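Local structure of valine-pyruvate aminotransferase (Salmonella typhimurium, 3G7Q) at residues Ser61-Asp66 / Met290-Lys295; Asn157-Leu160 / Phe166-His169; Val186-Asn191 / Asn195-Glu200. The protein transfers the amino group of L-valine to pyruvate, a pyridoxal 5'-phosphate-dependent reaction of class I aminotransferases that probably serves alanine biosynthesis. All coordinates share one frame; numbering follows the deposited sequence.

Interaction 1 (Ser61-Asp66 / Met290-Lys295); sequences SGKAAD and MCEMIK
The one flat group that meets a partner here is the carboxylate of Glu292, and Lys63 comes to it from above its plane: NZ sits 2.9 Å from Glu292 OE1, in a direction 41° out of that plane. This salt bridge joins two helices at the periphery of the class I aminotransferase fold, the start of helix 63-69 and the last turns of helix 285-295. The helices themselves stand apart, with CA of Lys63 and CA of Glu292 9.4 Å from each other, and two long side chains bridge the gap at about a right angle. Lysine suits this distance because its chain runs fully extended beyond CG, while Glu292 bends at its second torsion (chi2 59°) and turns its carboxylate toward the ammonium group. Gln75 also donates to OE1, and Arg296 forms a salt bridge with OE2. Three donor side chains therefore gather round one buried carboxylate, which probably favours its ionised form and limits its rotation. Leu54 of helix 45-61 also packs against this glutamate. Lys63 follows directly on a tight junction between two helices. Gly62 leaves helical geometry after helix 45-61, with a positive phi (91°), and at once serves as N-cap of the next helix; with these backbone angles a CB would press on the carbonyl oxygen of Ser61, which is why glycine fits. Gly62 O accepts the first helical bond, from Asp66 N at 3.0 Å. On helix 63-69, Ala65 packs on Gln52 of the second subunit, placing the turn near the dimer interface. At the bridge itself, Lys63 NZ is also 3.3 Å from Glu292 OE2, and Lys63 CD is 3.7 Å from Glu292 OE1.

Interaction 2 (Asn157-Leu160 / Phe166-His169); sequences NIEL and FKYH
Glu159 and His169 meet on one face of an antiparallel beta hairpin, while Ile158 packs beside the Tyr168 ring on the other. The tight part is polar: four backbone bonds join the strands through the pairs Asn157-His169 and Glu159-Lys167, with Glu159 N to Lys167 O at 2.9 Å, and the Glu159-His169 side chains add a fifth. The aromatic face is ordinary apolar packing: Ile158 CG1 lies 3.9 Å from Tyr168 CD1, and CG2 of the same isoleucine is 4.1 Å from Phe166 CD2. The branched residue thus serves both rings, and Phe166 meets Trp345 and His334 edge-to-face. Packing thins at Leu160, an exposed residue on the outermost strand of this sheet, whose CD2 touches Phe166 CB at 4.2 Å. On the opposite face, Glu159 runs out extended, its CG opposite the backbone N (chi1 174°), and meets His169 NE2 with OE1 at 2.7 Å. The nearly straight bond (167°) lies in the imidazole plane but reaches the carboxylate from above its own plane. Lys167 turns its amine away to Asn195, Val196 and Glu337. Since Glu201 bonds ND1, His169 sits between two carboxylates, which would probably raise its pKa and favour an imidazolium.

Interaction 3 (Val186-Asn191 / Asn195-Glu200); sequences VSRPTN and NVITDE
Arg188 turns its CG opposite its own backbone N (chi1 -165°) and stays extended to NE, a course that carries the guanidinium across to Ile197 O and Asp199. The contact belongs to a beta-alpha-beta unit: strand 181-187 ends, a loop follows, and helix 199-211 begins, leading on to the parallel strand 216-219. Within that loop Asn191 opens the Asn-Pro-Thr-Gly sequence of class I aminotransferases, and its side chain reaches Arg389. The peptide bond before Pro189 is cis, a geometry proline tolerates well, and Pro189 CB lies beside Val196 CG2 at 3.8 Å. Arg188 grips a single carbonyl side-on, with NE and NH2 each 2.9 Å from Ile197 O, which lies near the guanidinium plane. NH2 also donates to Asp199 OD1 at 2.8 Å, completing a salt bridge in which the two flat groups stand 75° apart. Arg235 adds its backbone N to OD1 and takes NH1 with its carbonyl, so a long, many-handed arginine serves several acceptors at once. In the conformer described, Ile197 CG2 lies against the aliphatic part of the arginine, 3.5 Å from Arg188 CD. Thr198 is the N-cap of helix 199-211: its side chain caps a backbone N of the first turn, and Glu201 returns a bond to Thr198 N, consistent with a capping box. Nearer the strand, Thr190 N donates to Asn195 O at 2.9 Å. A water bridges the two segments, giving its protons to Ser187 O and Asn195 O and accepting from Thr190 OG1 and, at 2.8 Å, from Ile197 N.

In the fold
From the N terminus, helix 45-61 gives way to helix 63-69, where interaction 1 begins; its loop closes only at helix 285-295, more than 220 residues later. The other two contacts lie within that span, one after the other. Interaction 2 closes first as the hairpin of strands 157-161 and 165-169, at the edge of the six-stranded sheet. Interaction 3 follows as the loop from strand 181-187 of the seven-stranded sheet into helix 199-211. These two touch, since Lys167 NZ reaches Asn195 OD1 and Val196 O, tying the hairpin to the loop that follows strand 181-187. Interactions 1 and 2 lie on opposite sides of the chain's centre, their centres about 44 Å apart.

Interaction 1 (Ser61-Asp66 / Met290-Lys295)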
loop_
_atom_site.group_PDB
_atom_site.type_symbol
_atom_site.label_atom_id
_atom_site.label_comp_id
_atom_site.label_asym_id
_atom_site.label_seq_id
_atom_site.Cartn_x
_atom_site.Cartn_y
_atom_site.Cartn_z
ATOM N N SER A 61 16.403 -10.976 -18.979
ATOM C CA SER A 61 17.408 -9.901 -18.940
ATOM C C SER A 61 17.860 -9.527 -17.531
ATOM O O SER A 61 18.772 -8.705 -17.385
ATOM C CB SER A 61 16.859 -8.651 -19.610
ATOM O OG SER A 61 15.785 -8.102 -18.870
ATOM N N GLY A 62 17.244 -10.114 -16.499
ATOM C CA GLY A 62 17.590 -9.775 -15.107
ATOM C C GLY A 62 16.726 -8.644 -14.552
ATOM O O GLY A 62 16.797 -8.332 -13.357
ATOM N N LYS A 63 15.898 -8.035 -15.390
ATOM C CA LYS A 63 15.086 -6.887 -14.959
ATOM C C LYS A 63 13.988 -7.231 -13.954
ATOM O O LYS A 63 13.699 -6.413 -13.071
ATOM C CB LYS A 63 14.497 -6.166 -16.150
ATOM C CG LYS A 63 15.540 -5.470 -17.032
ATOM C CD LYS A 63 14.863 -4.938 -18.287
ATOM C CE LYS A 63 15.851 -4.334 -19.284
ATOM N NZ LYS A 63 15.193 -4.050 -20.607
ATOM N N ALA A 64 13.404 -8.429 -14.052
ATOM C CA ALA A 64 12.368 -8.832 -13.116
ATOM C C ALA A 64 12.986 -9.011 -11.736
ATOM O O ALA A 64 12.455 -8.518 -10.733
ATOM C CB ALA A 64 11.681 -10.116 -13.564
ATOM N N ALA A 65 14.117 -9.707 -11.690
ATOM C CA ALA A 65 14.822 -9.911 -10.435
ATOM C C ALA A 65 15.255 -8.568 -9.850
ATOM O O ALA A 65 15.140 -8.364 -8.641
ATOM C CB ALA A 65 16.028 -10.846 -10.614
ATOM N N ASP A 66 15.736 -7.649 -10.687
ATOM C CA ASP A 66 16.157 -6.327 -10.199
ATOM C C ASP A 66 14.984 -5.589 -9.530
ATOM O O ASP A 66 15.146 -4.936 -8.500
ATOM C CB ASP A 66 16.677 -5.448 -11.327
ATOM C CG ASP A 66 18.047 -5.837 -11.834
ATOM O OD1 ASP A 66 18.760 -6.635 -11.191
ATOM O OD2 ASP A 66 18.422 -5.300 -12.907
HETATM N N MSE A 290 6.144 -0.702 -16.492
HETATM C CA MSE A 290 5.827 0.586 -17.113
HETATM C C MSE A 290 7.049 1.206 -17.770
HETATM O O MSE A 290 6.963 1.712 -18.887
HETATM C CB MSE A 290 5.297 1.581 -16.094
HETATM C CG MSE A 290 3.895 1.327 -15.650
HETATM SE SE MSE A 290 3.201 2.930 -14.775
HETATM C CE MSE A 290 3.428 3.929 -15.938
ATOM N N CYS A 291 8.184 1.181 -17.077
ATOM C CA CYS A 291 9.409 1.727 -17.657
ATOM C C CYS A 291 9.713 1.060 -18.995
ATOM O O CYS A 291 10.052 1.721 -19.982
ATOM C CB CYS A 291 10.620 1.534 -16.752
ATOM S SG CYS A 291 10.789 2.673 -15.405
ATOM N N GLU A 292 9.580 -0.262 -19.015
ATOM C CA GLU A 292 9.856 -1.040 -20.203
ATOM C C GLU A 292 8.865 -0.728 -21.315
ATOM O O GLU A 292 9.272 -0.560 -22.468
ATOM C CB GLU A 292 9.838 -2.530 -19.852
ATOM C CG GLU A 292 10.505 -3.441 -20.824
ATOM C CD GLU A 292 11.992 -3.121 -21.051
ATOM O OE1 GLU A 292 12.711 -2.624 -20.149
ATOM O OE2 GLU A 292 12.409 -3.335 -22.189
HETATM N N MSE A 293 7.572 -0.650 -20.983
HETATM C CA MSE A 293 6.567 -0.330 -21.996
HETATM C C MSE A 293 6.790 1.063 -22.584
HETATM O O MSE A 293 6.621 1.266 -23.792
HETATM C CB MSE A 293 5.138 -0.456 -21.436
HETATM C CG MSE A 293 4.753 -1.895 -21.162
HETATM SE SE MSE A 293 2.920 -2.070 -20.590
HETATM C CE MSE A 293 3.152 -1.303 -18.876
ATOM N N ILE A 294 7.179 2.018 -21.742
ATOM C CA ILE A 294 7.445 3.388 -22.217
ATOM C C ILE A 294 8.672 3.399 -23.129
ATOM O O ILE A 294 8.650 3.994 -24.208
ATOM C CB ILE A 294 7.627 4.363 -21.047
ATOM C CG1 ILE A 294 6.285 4.571 -20.352
ATOM C CG2 ILE A 294 8.190 5.709 -21.536
ATOM C CD1 ILE A 294 6.384 5.239 -18.995
ATOM N N LYS A 295 9.727 2.718 -22.699
ATOM C CA LYS A 295 10.966 2.587 -23.492
ATOM C C LYS A 295 10.727 1.954 -24.858
ATOM O O LYS A 295 11.313 2.374 -25.856
ATOM C CB LYS A 295 11.969 1.736 -22.717
ATOM C CG LYS A 295 13.299 1.500 -23.392
ATOM C CD LYS A 295 14.216 0.645 -22.505
#

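Interaction 2 (Asn157-Leu160 / Phe166-His169)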
loop_
_atom_site.group_PDB
_atom_site.type_symbol
_atom_site.label_atom_id
_atom_site.label_comp_id
_atom_site.label_asym_id
_atom_site.label_seq_id
_atom_site.Cartn_x
_atom_site.Cartn_y
_atom_site.Cartn_z
ATOM N N ASN A 157 -27.692 17.523 -12.938
ATOM C CA ASN A 157 -28.818 17.640 -13.855
ATOM C C ASN A 157 -28.791 16.392 -14.730
ATOM O O ASN A 157 -27.742 15.756 -14.868
ATOM C CB ASN A 157 -28.695 18.867 -14.749
ATOM C CG ASN A 157 -28.961 20.167 -14.015
ATOM O OD1 ASN A 157 -29.693 20.201 -13.037
ATOM N ND2 ASN A 157 -28.390 21.250 -14.523
ATOM N N ILE A 158 -29.922 16.053 -15.342
ATOM C CA ILE A 158 -30.024 14.889 -16.227
ATOM C C ILE A 158 -30.450 15.341 -17.617
ATOM O O ILE A 158 -31.416 16.067 -17.760
ATOM C CB ILE A 158 -31.043 13.903 -15.702
ATOM C CG1 ILE A 158 -30.556 13.319 -14.368
ATOM C CG2 ILE A 158 -31.324 12.782 -16.735
ATOM C CD1 ILE A 158 -31.603 12.451 -13.649
ATOM N N GLU A 159 -29.704 14.927 -18.630
ATOM C CA GLU A 159 -30.037 15.188 -20.030
ATOM C C GLU A 159 -30.474 13.858 -20.639
ATOM O O GLU A 159 -29.688 12.910 -20.628
ATOM C CB GLU A 159 -28.807 15.666 -20.771
ATOM C CG GLU A 159 -29.010 15.838 -22.284
ATOM C CD GLU A 159 -27.747 16.218 -23.043
ATOM O OE1 GLU A 159 -26.605 15.944 -22.587
ATOM O OE2 GLU A 159 -27.920 16.741 -24.165
ATOM N N LEU A 160 -31.710 13.757 -21.119
ATOM C CA LEU A 160 -32.154 12.510 -21.797
ATOM C C LEU A 160 -31.576 12.506 -23.203
ATOM O O LEU A 160 -31.523 13.555 -23.852
ATOM C CB LEU A 160 -33.668 12.398 -21.813
ATOM C CG LEU A 160 -34.336 12.326 -20.429
ATOM C CD1 LEU A 160 -35.870 12.376 -20.539
ATOM C CD2 LEU A 160 -33.862 11.068 -19.669
ATOM N N PHE A 166 -28.878 8.539 -21.287
ATOM C CA PHE A 166 -28.918 9.813 -20.578
ATOM C C PHE A 166 -27.518 10.188 -20.160
ATOM O O PHE A 166 -26.604 9.353 -20.200
ATOM C CB PHE A 166 -29.875 9.783 -19.384
ATOM C CG PHE A 166 -29.445 8.901 -18.246
ATOM C CD1 PHE A 166 -29.603 7.532 -18.318
ATOM C CD2 PHE A 166 -28.931 9.444 -17.080
ATOM C CE1 PHE A 166 -29.266 6.726 -17.273
ATOM C CE2 PHE A 166 -28.574 8.606 -16.013
ATOM C CZ PHE A 166 -28.731 7.263 -16.125
ATOM N N LYS A 167 -27.360 11.441 -19.733
ATOM C CA LYS A 167 -26.063 11.936 -19.319
ATOM C C LYS A 167 -26.228 12.920 -18.148
ATOM O O LYS A 167 -27.084 13.808 -18.185
ATOM C CB LYS A 167 -25.381 12.652 -20.489
ATOM C CG LYS A 167 -24.015 13.220 -20.162
ATOM C CD LYS A 167 -23.280 13.754 -21.392
ATOM C CE LYS A 167 -22.013 14.553 -21.013
ATOM N NZ LYS A 167 -20.918 13.733 -20.390
ATOM N N TYR A 168 -25.436 12.720 -17.115
ATOM C CA TYR A 168 -25.425 13.625 -15.982
ATOM C C TYR A 168 -24.591 14.843 -16.331
ATOM O O TYR A 168 -23.577 14.742 -17.037
ATOM C CB TYR A 168 -24.830 12.972 -14.761
ATOM C CG TYR A 168 -25.637 11.832 -14.157
ATOM C CD1 TYR A 168 -26.938 12.030 -13.712
ATOM C CD2 TYR A 168 -25.069 10.606 -13.964
ATOM C CE1 TYR A 168 -27.680 10.992 -13.115
ATOM C CE2 TYR A 168 -25.772 9.566 -13.374
ATOM C CZ TYR A 168 -27.090 9.767 -12.954
ATOM O OH TYR A 168 -27.794 8.738 -12.387
ATOM N N HIS A 169 -25.014 15.982 -15.801
ATOM C CA HIS A 169 -24.320 17.268 -15.961
ATOM C C HIS A 169 -24.171 17.991 -14.631
ATOM O O HIS A 169 -25.022 17.870 -13.762
ATOM C CB HIS A 169 -25.090 18.168 -16.914
ATOM C CG HIS A 169 -25.018 17.715 -18.336
ATOM N ND1 HIS A 169 -23.917 17.962 -19.134
ATOM C CD2 HIS A 169 -25.887 17.012 -19.096
ATOM C CE1 HIS A 169 -24.132 17.449 -20.334
ATOM N NE2 HIS A 169 -25.318 16.867 -20.339
#

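Interaction 3 (Val186-Asn191 / Asn195-Glu200)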
loop_
_atom_site.group_PDB
_atom_site.type_symbol
_atom_site.label_atom_id
_atom_site.label_comp_id
_atom_site.label_asym_id
_atom_site.label_seq_id
_atom_site.Cartn_x
_atom_site.Cartn_y
_atom_site.Cartn_z
ATOM N N VAL A 186 -13.331 15.022 -9.223
ATOM C CA VAL A 186 -14.085 14.445 -10.327
ATOM C C VAL A 186 -13.246 13.304 -10.912
ATOM O O VAL A 186 -12.059 13.192 -10.639
ATOM C CB VAL A 186 -14.399 15.458 -11.444
ATOM C CG1 VAL A 186 -15.275 16.568 -10.953
ATOM C CG2 VAL A 186 -13.107 16.018 -12.051
ATOM N N SER A 187 -13.875 12.427 -11.672
ATOM C CA SER A 187 -13.157 11.364 -12.389
ATOM C C SER A 187 -13.502 11.583 -13.854
ATOM O O SER A 187 -14.513 12.237 -14.157
ATOM C CB SER A 187 -13.562 9.977 -11.906
ATOM O OG SER A 187 -14.974 9.813 -12.018
ATOM N N ARG A 188 -12.668 11.075 -14.774
ATOM C CA ARG A 188 -12.919 11.263 -16.197
ATOM C C ARG A 188 -12.127 10.285 -17.038
ATOM O O ARG A 188 -10.909 10.435 -17.158
ATOM C CB ARG A 188 -12.525 12.690 -16.615
ATOM C CG ARG A 188 -13.036 13.155 -17.954
ATOM C CD ARG A 188 -12.420 14.498 -18.299
ATOM N NE ARG A 188 -13.179 15.232 -19.293
ATOM C CZ ARG A 188 -12.659 16.099 -20.171
ATOM N NH1 ARG A 188 -11.345 16.300 -20.242
ATOM N NH2 ARG A 188 -13.437 16.742 -21.015
ATOM N N PRO A 189 -12.777 9.249 -17.599
ATOM C CA PRO A 189 -14.184 8.820 -17.465
ATOM C C PRO A 189 -14.481 8.336 -16.063
ATOM O O PRO A 189 -13.577 7.979 -15.297
ATOM C CB PRO A 189 -14.315 7.643 -18.430
ATOM C CG PRO A 189 -13.103 7.739 -19.351
ATOM C CD PRO A 189 -12.028 8.387 -18.525
ATOM N N THR A 190 -15.769 8.294 -15.742
ATOM C CA THR A 190 -16.207 8.011 -14.383
ATOM C C THR A 190 -16.693 6.591 -14.106
ATOM O O THR A 190 -17.392 5.997 -14.919
ATOM C CB THR A 190 -17.379 8.966 -14.050
ATOM O OG1 THR A 190 -16.938 10.322 -14.166
ATOM C CG2 THR A 190 -17.954 8.717 -12.631
ATOM N N ASN A 191 -16.241 6.064 -12.971
ATOM C CA ASN A 191 -16.834 4.885 -12.344
ATOM C C ASN A 191 -17.824 5.576 -11.367
ATOM O O ASN A 191 -17.399 6.292 -10.459
ATOM C CB ASN A 191 -15.755 4.075 -11.634
ATOM C CG ASN A 191 -16.301 2.956 -10.749
ATOM O OD1 ASN A 191 -17.529 2.808 -10.541
ATOM N ND2 ASN A 191 -15.367 2.169 -10.156
ATOM N N ASN A 195 -19.543 8.269 -17.446
ATOM C CA ASN A 195 -19.652 9.642 -17.882
ATOM C C ASN A 195 -18.294 10.279 -18.159
ATOM O O ASN A 195 -17.322 10.002 -17.458
ATOM C CB ASN A 195 -20.329 10.486 -16.821
ATOM C CG ASN A 195 -20.672 11.886 -17.324
ATOM O OD1 ASN A 195 -21.236 12.040 -18.418
ATOM N ND2 ASN A 195 -20.315 12.913 -16.534
ATOM N N VAL A 196 -18.275 11.162 -19.145
ATOM C CA VAL A 196 -17.103 11.978 -19.425
ATOM C C VAL A 196 -17.527 13.440 -19.286
ATOM O O VAL A 196 -18.234 13.994 -20.144
ATOM C CB VAL A 196 -16.474 11.656 -20.796
ATOM C CG1 VAL A 196 -15.447 12.735 -21.194
ATOM C CG2 VAL A 196 -15.824 10.276 -20.740
ATOM N N ILE A 197 -17.176 14.038 -18.163
ATOM C CA ILE A 197 -17.480 15.435 -17.941
ATOM C C ILE A 197 -17.002 16.264 -19.159
ATOM O O ILE A 197 -15.910 16.031 -19.677
ATOM C CB ILE A 197 -16.852 15.875 -16.593
ATOM C CG1 ILE A 197 -17.211 17.317 -16.277
ATOM C CG2 ILE A 197 -15.314 15.612 -16.586
ATOM C CD1 ILE A 197 -16.661 17.779 -14.940
ATOM N N THR A 198 -17.821 17.207 -19.622
ATOM C CA THR A 198 -17.534 17.949 -20.858
ATOM C C THR A 198 -16.361 18.907 -20.685
ATOM O O THR A 198 -16.019 19.312 -19.560
ATOM C CB THR A 198 -18.744 18.720 -21.391
ATOM O OG1 THR A 198 -19.013 19.874 -20.569
ATOM C CG2 THR A 198 -19.995 17.798 -21.516
ATOM N N ASP A 199 -15.708 19.255 -21.795
ATOM C CA ASP A 199 -14.634 20.235 -21.720
ATOM C C ASP A 199 -15.099 21.524 -21.024
ATOM O O ASP A 199 -14.385 22.044 -20.175
ATOM C CB ASP A 199 -14.084 20.599 -23.103
ATOM C CG ASP A 199 -13.458 19.427 -23.811
ATOM O OD1 ASP A 199 -12.954 18.516 -23.138
ATOM O OD2 ASP A 199 -13.486 19.438 -25.043
ATOM N N GLU A 200 -16.295 21.979 -21.346
ATOM C CA GLU A 200 -16.834 23.224 -20.786
ATOM C C GLU A 200 -17.060 23.095 -19.273
ATOM O O GLU A 200 -16.712 23.985 -18.508
ATOM C CB GLU A 200 -18.126 23.597 -21.501
ATOM C CG GLU A 200 -18.676 24.981 -21.160
HETATM O O HOH W 1 -16.202 12.317 -16.212
HETATM O O HOH W 2 -19.084 12.090 -13.943
#